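Local coordinates for shikimate dehydrogenase (NADP(+)) (Thermus thermophilus, PDB 2D5C), which catalyses the reversible NADPH-linked reduction of 3-dehydroshikimate to shikimate in the chorismate pathway that leads to the aromatic amino acids, at residues A[85-88]-A[93-96]; A[209-212]-A[218-221]; A[18-23]-A[31-36]. One frame throughout, in Å; residues are numbered along the deposited sequence.

In the fold
Contact 3 comes first along the chain, then contact 1, then contact 2, each closing before the next opens. Contacts 3 and 1 share the mixed sheet of the substrate-binding domain, 3 at its outer strand 31-37 and 1 in the hairpin 86-90/93-97; their centres are about 17 Å apart. N58, a pocket residue on the intervening strand 56-59, is hydrogen-bonded to Y33 and to the backbone O of N85, linking both to the shikimate pocket. Contact 2 belongs to the NADP-binding half, where helix 213-220 connects parallel strands 201-204 and 224-226. Its centre is about 34 Å from that of contact 1 and 28 Å from that of contact 3, in keeping with a two-domain enzyme.

Contact 1 of 3, residues A[85-88]-A[93-96]; sequences NTVL and RLFG. With SKM ((3R,4S,5R)-3,4,5-trihydroxycyclohex-1-ene-1-carboxylic acid), chain E.
The antiparallel beta hairpin of strands 86-90 and 93-97 pairs L88 with F95 and V87 with G96, and at its open end it carries N85 to the bound shikimate. L88 and F95 form the hydrogen-bonded pair: L88 N to F95 O and F95 N to L88 O are both 2.9 Å, each with an N-H...O angle of 167° and each reaching its acceptor in the carbonyl plane. CA-H...O contacts flank these bonds, the shortest from V87 CA to F95 O at 3.3 Å.

On the face that carries V87, the valine reaches diagonally to L94. With CG1 anti to its backbone N (chi1 179°), V87 lays this methyl against L94 CB at 3.9 Å. On the other face L88 CD2 approaches the F95 ring obliquely, 4.3 Å from F95 CD1.

N85 and T86 both lie opposite F97, which makes a classic beta bulge at the start of the strand, beside the bound shikimate. N85 ND2 donates to shikimate O12 at 3.0 Å and makes a longer, weak bond of 3.4 Å to shikimate O7. Because N85 OD1 accepts from the backbone N of T99, the flip of the amide is fixed with its nitrogen facing the substrate hydroxyls.

The hairpin is packed between helices: L94 rests on helix 43-53, whereas T86 and L88 meet helix 229-244, whose W243 NE1 bonds to V87 O. Strand 56-59 flanks 86-90, and V87 packs on its V57 and L59. The face of L88 and F95 also meets the second subunit, where F95 stacks on F95 of that subunit and R93 forms a salt bridge with its E77.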
loop_
_atom_site.group_PDB
_atom_site.type_symbol
_atom_site.label_atom_id
_atom_site.label_comp_id
_atom_site.label_asym_id
_atom_site.label_seq_id
_atom_site.Cartn_x
_atom_site.Cartn_y
_atom_site.Cartn_z
ATOM N N ASN A 85 7.196 -8.673 8.523
ATOM C CA ASN A 85 6.081 -9.351 9.185
ATOM C C ASN A 85 4.742 -8.889 8.603
ATOM O O ASN A 85 3.685 -9.444 8.915
ATOM C CB ASN A 85 6.114 -9.078 10.692
ATOM C CG ASN A 85 5.392 -7.797 11.075
ATOM O OD1 ASN A 85 5.631 -6.734 10.499
ATOM N ND2 ASN A 85 4.506 -7.892 12.060
ATOM N N THR A 86 4.789 -7.873 7.750
ATOM C CA THR A 86 3.573 -7.352 7.138
ATOM C C THR A 86 3.784 -7.054 5.658
ATOM O O THR A 86 4.727 -6.349 5.285
ATOM C CB THR A 86 3.119 -6.058 7.842
ATOM O OG1 THR A 86 2.895 -6.327 9.232
ATOM C CG2 THR A 86 1.819 -5.531 7.217
ATOM N N VAL A 87 2.909 -7.610 4.822
ATOM C CA VAL A 87 2.976 -7.399 3.386
ATOM C C VAL A 87 1.678 -6.769 2.890
ATOM O O VAL A 87 0.591 -7.209 3.264
ATOM C CB VAL A 87 3.206 -8.737 2.633
ATOM C CG1 VAL A 87 3.244 -8.486 1.125
ATOM C CG2 VAL A 87 4.504 -9.386 3.113
ATOM N N LEU A 88 1.807 -5.724 2.070
ATOM C CA LEU A 88 0.662 -5.023 1.469
ATOM C C LEU A 88 0.647 -5.345 -0.018
ATOM O O LEU A 88 1.691 -5.295 -0.664
ATOM C CB LEU A 88 0.811 -3.507 1.639
ATOM C CG LEU A 88 -0.095 -2.612 0.788
ATOM C CD1 LEU A 88 -1.544 -2.845 1.170
ATOM C CD2 LEU A 88 0.285 -1.134 0.991
ATOM N N ARG A 93 1.467 -5.969 -6.814
ATOM C CA ARG A 93 2.825 -5.746 -6.331
ATOM C C ARG A 93 2.800 -5.979 -4.818
ATOM O O ARG A 93 1.783 -5.752 -4.170
ATOM C CB ARG A 93 3.263 -4.307 -6.620
ATOM C CG ARG A 93 2.957 -3.807 -8.034
ATOM C CD ARG A 93 3.657 -4.631 -9.099
ATOM N NE ARG A 93 3.349 -4.112 -10.430
ATOM C CZ ARG A 93 3.847 -4.608 -11.558
ATOM N NH1 ARG A 93 4.680 -5.640 -11.512
ATOM N NH2 ARG A 93 3.517 -4.068 -12.726
ATOM N N LEU A 94 3.915 -6.440 -4.262
ATOM C CA LEU A 94 3.992 -6.705 -2.832
ATOM C C LEU A 94 5.007 -5.780 -2.174
ATOM O O LEU A 94 6.150 -5.687 -2.627
ATOM C CB LEU A 94 4.394 -8.165 -2.582
ATOM C CG LEU A 94 3.525 -9.292 -3.159
ATOM C CD1 LEU A 94 4.107 -10.635 -2.706
ATOM C CD2 LEU A 94 2.066 -9.157 -2.687
ATOM N N PHE A 95 4.573 -5.090 -1.120
ATOM C CA PHE A 95 5.417 -4.160 -0.355
ATOM C C PHE A 95 5.615 -4.739 1.054
ATOM O O PHE A 95 4.645 -5.112 1.707
ATOM C CB PHE A 95 4.725 -2.798 -0.233
ATOM C CG PHE A 95 4.561 -2.067 -1.543
ATOM C CD1 PHE A 95 3.664 -1.010 -1.648
ATOM C CD2 PHE A 95 5.321 -2.410 -2.657
ATOM C CE1 PHE A 95 3.523 -0.303 -2.853
ATOM C CE2 PHE A 95 5.186 -1.708 -3.861
ATOM C CZ PHE A 95 4.291 -0.662 -3.957
ATOM N N GLY A 96 6.861 -4.804 1.523
ATOM C CA GLY A 96 7.117 -5.357 2.842
ATOM C C GLY A 96 7.444 -4.359 3.938
ATOM O O GLY A 96 8.219 -3.429 3.749
HETATM O O12 SKM E . 4.788 -10.465 13.535
HETATM C C8 SKM E . 3.669 -11.236 13.997
HETATM C C6 SKM E . 2.828 -11.710 12.780
HETATM O O7 SKM E . 2.378 -10.568 12.053
HETATM C C5 SKM E . 1.602 -12.543 13.234
HETATM C C4 SKM E . 1.910 -13.472 14.410
HETATM C C1 SKM E . 0.879 -14.475 14.783
HETATM O O2 SKM E . -0.270 -14.542 14.085
HETATM O O3 SKM E . 1.064 -15.244 15.717
HETATM C C10 SKM E . 3.047 -13.427 15.111
HETATM C C9 SKM E . 4.174 -12.458 14.821
HETATM O O11 SKM E . 5.190 -13.151 14.077
#

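Contact 2 of 3, residues A[209-212]-A[218-221]; sequences PLWT and AKAK
K219 sets its ammonium group over one face of the W211 indole in a cation-pi contact. K219 NZ stands 3.9 Å from the centroid of the six-membered ring and only 18° off the ring normal. It is displaced toward the rim at CZ3: W211 CZ3 is 3.7 Å from K219 NZ, while W211 CE3 and W211 CH2 are each 3.9 Å from the same nitrogen. Only the end of the lysine touches the ring, and the two side chains run at about a right angle to one another.

Conformation brings the two groups together across a CA-CA separation of 10.0 Å between W211 and K219. The lysine chain first extends away from the helix, and a bend at chi3 (61°) then turns its end onto the benzo ring. The W211 indole also lies against V225 and T227.

Farther out, the start of helix 213-220 fixes the backbone next to the tryptophan. T212 is the N-cap residue: its OG1 bonds to the backbone N of L215 and also to D204 OD2, tying the helix start to the end of strand 201-204. W211 O is bonded to R216 NE one turn into the helix. A218 packs on F196 and V225, so V225 meets both the helix and the W211 side chain.

The contact buries 77 Å² in all. K219 is exposed, and water probably shares its charge; since it also touches a neighbouring molecule in the crystal, the exact pose may owe something to the lattice. With the nitrogen over the ring face and no hydrogen bond between the segments, the attraction is that of a cation for the pi electrons of an indole, a modest surface interaction between a loop and the helix that follows it.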
loop_
_atom_site.group_PDB
_atom_site.type_symbol
_atom_site.label_atom_id
_atom_site.label_comp_id
_atom_site.label_asym_id
_atom_site.label_seq_id
_atom_site.Cartn_x
_atom_site.Cartn_y
_atom_site.Cartn_z
ATOM N N PRO A 209 2.807 -20.951 26.560
ATOM C CA PRO A 209 1.742 -20.474 27.447
ATOM C C PRO A 209 1.829 -18.961 27.671
ATOM O O PRO A 209 2.875 -18.361 27.422
ATOM C CB PRO A 209 2.008 -21.252 28.724
ATOM C CG PRO A 209 3.505 -21.328 28.743
ATOM C CD PRO A 209 3.822 -21.704 27.317
ATOM N N LEU A 210 0.746 -18.346 28.145
ATOM C CA LEU A 210 0.758 -16.901 28.392
ATOM C C LEU A 210 1.787 -16.558 29.469
ATOM O O LEU A 210 2.634 -15.680 29.282
ATOM C CB LEU A 210 -0.628 -16.405 28.822
ATOM C CG LEU A 210 -0.763 -14.903 29.092
ATOM C CD1 LEU A 210 -0.462 -14.113 27.807
ATOM C CD2 LEU A 210 -2.177 -14.583 29.589
ATOM N N TRP A 211 1.704 -17.242 30.607
ATOM C CA TRP A 211 2.653 -17.018 31.684
ATOM C C TRP A 211 3.728 -18.081 31.633
ATOM O O TRP A 211 3.639 -19.120 32.277
ATOM C CB TRP A 211 1.937 -17.007 33.034
ATOM C CG TRP A 211 1.135 -15.761 33.171
ATOM C CD1 TRP A 211 -0.204 -15.615 32.952
ATOM C CD2 TRP A 211 1.648 -14.441 33.417
ATOM N NE1 TRP A 211 -0.555 -14.287 33.039
ATOM C CE2 TRP A 211 0.563 -13.547 33.324
ATOM C CE3 TRP A 211 2.922 -13.934 33.702
ATOM C CZ2 TRP A 211 0.710 -12.164 33.510
ATOM C CZ3 TRP A 211 3.071 -12.557 33.885
ATOM C CH2 TRP A 211 1.967 -11.691 33.788
ATOM N N THR A 212 4.729 -17.800 30.810
ATOM C CA THR A 212 5.866 -18.668 30.576
ATOM C C THR A 212 6.727 -18.823 31.815
ATOM O O THR A 212 6.596 -18.062 32.774
ATOM C CB THR A 212 6.737 -18.081 29.455
ATOM O OG1 THR A 212 7.166 -16.772 29.838
ATOM C CG2 THR A 212 5.929 -17.962 28.159
ATOM N N ALA A 218 10.781 -14.081 36.312
ATOM C CA ALA A 218 11.021 -12.645 36.383
ATOM C C ALA A 218 10.112 -11.994 37.426
ATOM O O ALA A 218 10.562 -11.171 38.228
ATOM C CB ALA A 218 10.793 -12.005 35.014
ATOM N N LYS A 219 8.835 -12.358 37.420
ATOM C CA LYS A 219 7.922 -11.763 38.385
ATOM C C LYS A 219 8.334 -12.134 39.817
ATOM O O LYS A 219 8.390 -11.274 40.697
ATOM C CB LYS A 219 6.487 -12.202 38.088
ATOM C CG LYS A 219 5.447 -11.562 38.977
ATOM C CD LYS A 219 4.062 -11.617 38.337
ATOM C CE LYS A 219 3.604 -13.040 38.086
ATOM N NZ LYS A 219 2.263 -13.074 37.434
ATOM N N ALA A 220 8.657 -13.404 40.044
ATOM C CA ALA A 220 9.075 -13.849 41.379
ATOM C C ALA A 220 10.392 -13.226 41.845
ATOM O O ALA A 220 10.665 -13.142 43.060
ATOM C CB ALA A 220 9.193 -15.378 41.400
ATOM N N LYS A 221 11.201 -12.789 40.880
ATOM C CA LYS A 221 12.506 -12.185 41.139
ATOM C C LYS A 221 12.404 -10.720 41.544
ATOM O O LYS A 221 13.384 -10.118 41.977
ATOM C CB LYS A 221 13.383 -12.279 39.888
ATOM C CG LYS A 221 14.849 -11.965 40.117
ATOM C CD LYS A 221 15.536 -13.102 40.855
ATOM C CE LYS A 221 15.449 -14.396 40.054
ATOM N NZ LYS A 221 15.964 -15.573 40.803
#

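Contact 3 of 3, residues A[18-23]-A[31-36]; sequences AMHAFA and GSYEAW
H20 ND1, which is hydrogen-bonded to S16 O one turn back in helix 16-26, also lies over the face of the Y33 ring, 3.4 Å from Y33 CE2. The other imidazole nitrogen, H20 NE2, bonds to G236 O in helix 229-244. With a carbonyl oxygen at each nitrogen the ring cannot easily turn, and it may carry a proton on both.

The rings form an offset stack, their planes only 8° apart and their centroids 4.4 Å from each other. The slip leaves the CD2-CE2 side of Y33 beneath the imidazole: Y33 CD2 is 3.5 Å from both H20 CB and H20 CG. Y33 extends away from its own amide nitrogen (chi1 -173°), which sends the ring from the strand toward the helix. Its hydroxyl, Y33 OH, is hydrogen-bonded to N58 OD1, so the phenol is held at its far end as well.

Y33 packs on F4 and V6 of strand 2-8, and F240 packs on H20. The stack therefore joins helix 16-26 to strand 31-37 inside a beta-alpha-beta unit whose helix begins at S16, a shikimate-binding residue.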
loop_
_atom_site.group_PDB
_atom_site.type_symbol
_atom_site.label_atom_id
_atom_site.label_comp_id
_atom_site.label_asym_id
_atom_site.label_seq_id
_atom_site.Cartn_x
_atom_site.Cartn_y
_atom_site.Cartn_z
ATOM N N ALA A 18 -8.437 -14.005 15.299
ATOM C CA ALA A 18 -9.353 -13.467 16.305
ATOM C C ALA A 18 -9.186 -11.958 16.488
ATOM O O ALA A 18 -10.162 -11.217 16.613
ATOM C CB ALA A 18 -9.142 -14.184 17.643
ATOM N N MET A 19 -7.944 -11.490 16.502
ATOM C CA MET A 19 -7.704 -10.061 16.679
ATOM C C MET A 19 -8.248 -9.226 15.530
ATOM O O MET A 19 -8.852 -8.181 15.739
ATOM C CB MET A 19 -6.207 -9.759 16.778
ATOM C CG MET A 19 -5.523 -10.235 18.037
ATOM S SD MET A 19 -3.906 -9.437 18.160
ATOM C CE MET A 19 -3.018 -10.198 16.786
ATOM N N HIS A 20 -7.999 -9.685 14.312
ATOM C CA HIS A 20 -8.426 -8.857 13.186
ATOM C C HIS A 20 -9.916 -9.038 12.870
ATOM O O HIS A 20 -10.562 -8.179 12.285
ATOM C CB HIS A 20 -7.585 -9.239 11.966
ATOM C CG HIS A 20 -6.188 -8.697 12.129
ATOM N ND1 HIS A 20 -5.185 -9.390 12.720
ATOM C CD2 HIS A 20 -5.692 -7.453 11.725
ATOM C CE1 HIS A 20 -4.108 -8.582 12.672
ATOM N NE2 HIS A 20 -4.382 -7.415 12.082
ATOM N N ALA A 21 -10.535 -10.129 13.311
ATOM C CA ALA A 21 -11.974 -10.273 13.132
ATOM C C ALA A 21 -12.557 -9.129 13.949
ATOM O O ALA A 21 -13.493 -8.452 13.521
ATOM C CB ALA A 21 -12.448 -11.621 13.674
ATOM N N PHE A 22 -11.983 -8.903 15.129
ATOM C CA PHE A 22 -12.418 -7.803 15.977
ATOM C C PHE A 22 -12.155 -6.484 15.249
ATOM O O PHE A 22 -13.008 -5.601 15.209
ATOM C CB PHE A 22 -11.648 -7.777 17.300
ATOM C CG PHE A 22 -11.732 -6.455 18.009
ATOM C CD1 PHE A 22 -12.896 -6.080 18.679
ATOM C CD2 PHE A 22 -10.684 -5.539 17.926
ATOM C CE1 PHE A 22 -13.018 -4.820 19.247
ATOM C CE2 PHE A 22 -10.797 -4.271 18.490
ATOM C CZ PHE A 22 -11.965 -3.908 19.151
ATOM N N ALA A 23 -10.962 -6.349 14.683
ATOM C CA ALA A 23 -10.609 -5.114 13.993
ATOM C C ALA A 23 -11.642 -4.761 12.923
ATOM O O ALA A 23 -12.135 -3.637 12.868
ATOM C CB ALA A 23 -9.204 -5.241 13.359
ATOM N N GLY A 31 -14.868 -8.288 5.689
ATOM C CA GLY A 31 -13.638 -8.943 5.303
ATOM C C GLY A 31 -13.356 -10.173 6.131
ATOM O O GLY A 31 -14.116 -10.526 7.036
ATOM N N SER A 32 -12.248 -10.832 5.823
ATOM C CA SER A 32 -11.862 -12.033 6.534
ATOM C C SER A 32 -10.363 -12.030 6.750
ATOM O O SER A 32 -9.629 -11.332 6.056
ATOM C CB SER A 32 -12.263 -13.273 5.735
ATOM O OG SER A 32 -11.696 -13.236 4.436
ATOM N N TYR A 33 -9.929 -12.819 7.724
ATOM C CA TYR A 33 -8.524 -12.963 8.079
ATOM C C TYR A 33 -8.381 -14.423 8.497
ATOM O O TYR A 33 -8.836 -14.816 9.575
ATOM C CB TYR A 33 -8.169 -12.038 9.252
ATOM C CG TYR A 33 -6.691 -12.005 9.584
ATOM C CD1 TYR A 33 -6.036 -13.145 10.053
ATOM C CD2 TYR A 33 -5.935 -10.841 9.388
ATOM C CE1 TYR A 33 -4.660 -13.135 10.315
ATOM C CE2 TYR A 33 -4.560 -10.818 9.646
ATOM C CZ TYR A 33 -3.931 -11.968 10.107
ATOM O OH TYR A 33 -2.572 -11.972 10.353
ATOM N N GLU A 34 -7.754 -15.217 7.632
ATOM C CA GLU A 34 -7.556 -16.644 7.863
ATOM C C GLU A 34 -6.099 -17.017 8.142
ATOM O O GLU A 34 -5.176 -16.243 7.867
ATOM C CB GLU A 34 -8.019 -17.427 6.631
ATOM C CG GLU A 34 -7.263 -17.022 5.362
ATOM C CD GLU A 34 -7.401 -18.015 4.223
ATOM O OE1 GLU A 34 -7.010 -19.188 4.399
ATOM O OE2 GLU A 34 -7.893 -17.617 3.146
ATOM N N ALA A 35 -5.908 -18.212 8.691
ATOM C CA ALA A 35 -4.580 -18.740 8.971
ATOM C C ALA A 35 -4.308 -19.721 7.835
ATOM O O ALA A 35 -5.075 -20.660 7.635
ATOM C CB ALA A 35 -4.568 -19.463 10.309
ATOM N N TRP A 36 -3.233 -19.502 7.086
ATOM C CA TRP A 36 -2.902 -20.365 5.957
ATOM C C TRP A 36 -1.532 -20.999 6.149
ATOM O O TRP A 36 -0.507 -20.340 5.974
ATOM C CB TRP A 36 -2.918 -19.544 4.664
ATOM C CG TRP A 36 -2.921 -20.337 3.390
ATOM C CD1 TRP A 36 -2.713 -21.681 3.247
ATOM C CD2 TRP A 36 -3.125 -19.824 2.068
ATOM N NE1 TRP A 36 -2.774 -22.033 1.921
ATOM C CE2 TRP A 36 -3.025 -20.912 1.177
ATOM C CE3 TRP A 36 -3.382 -18.548 1.551
ATOM C CZ2 TRP A 36 -3.173 -20.764 -0.206
ATOM C CZ3 TRP A 36 -3.529 -18.401 0.175
ATOM C CH2 TRP A 36 -3.423 -19.505 -0.685
#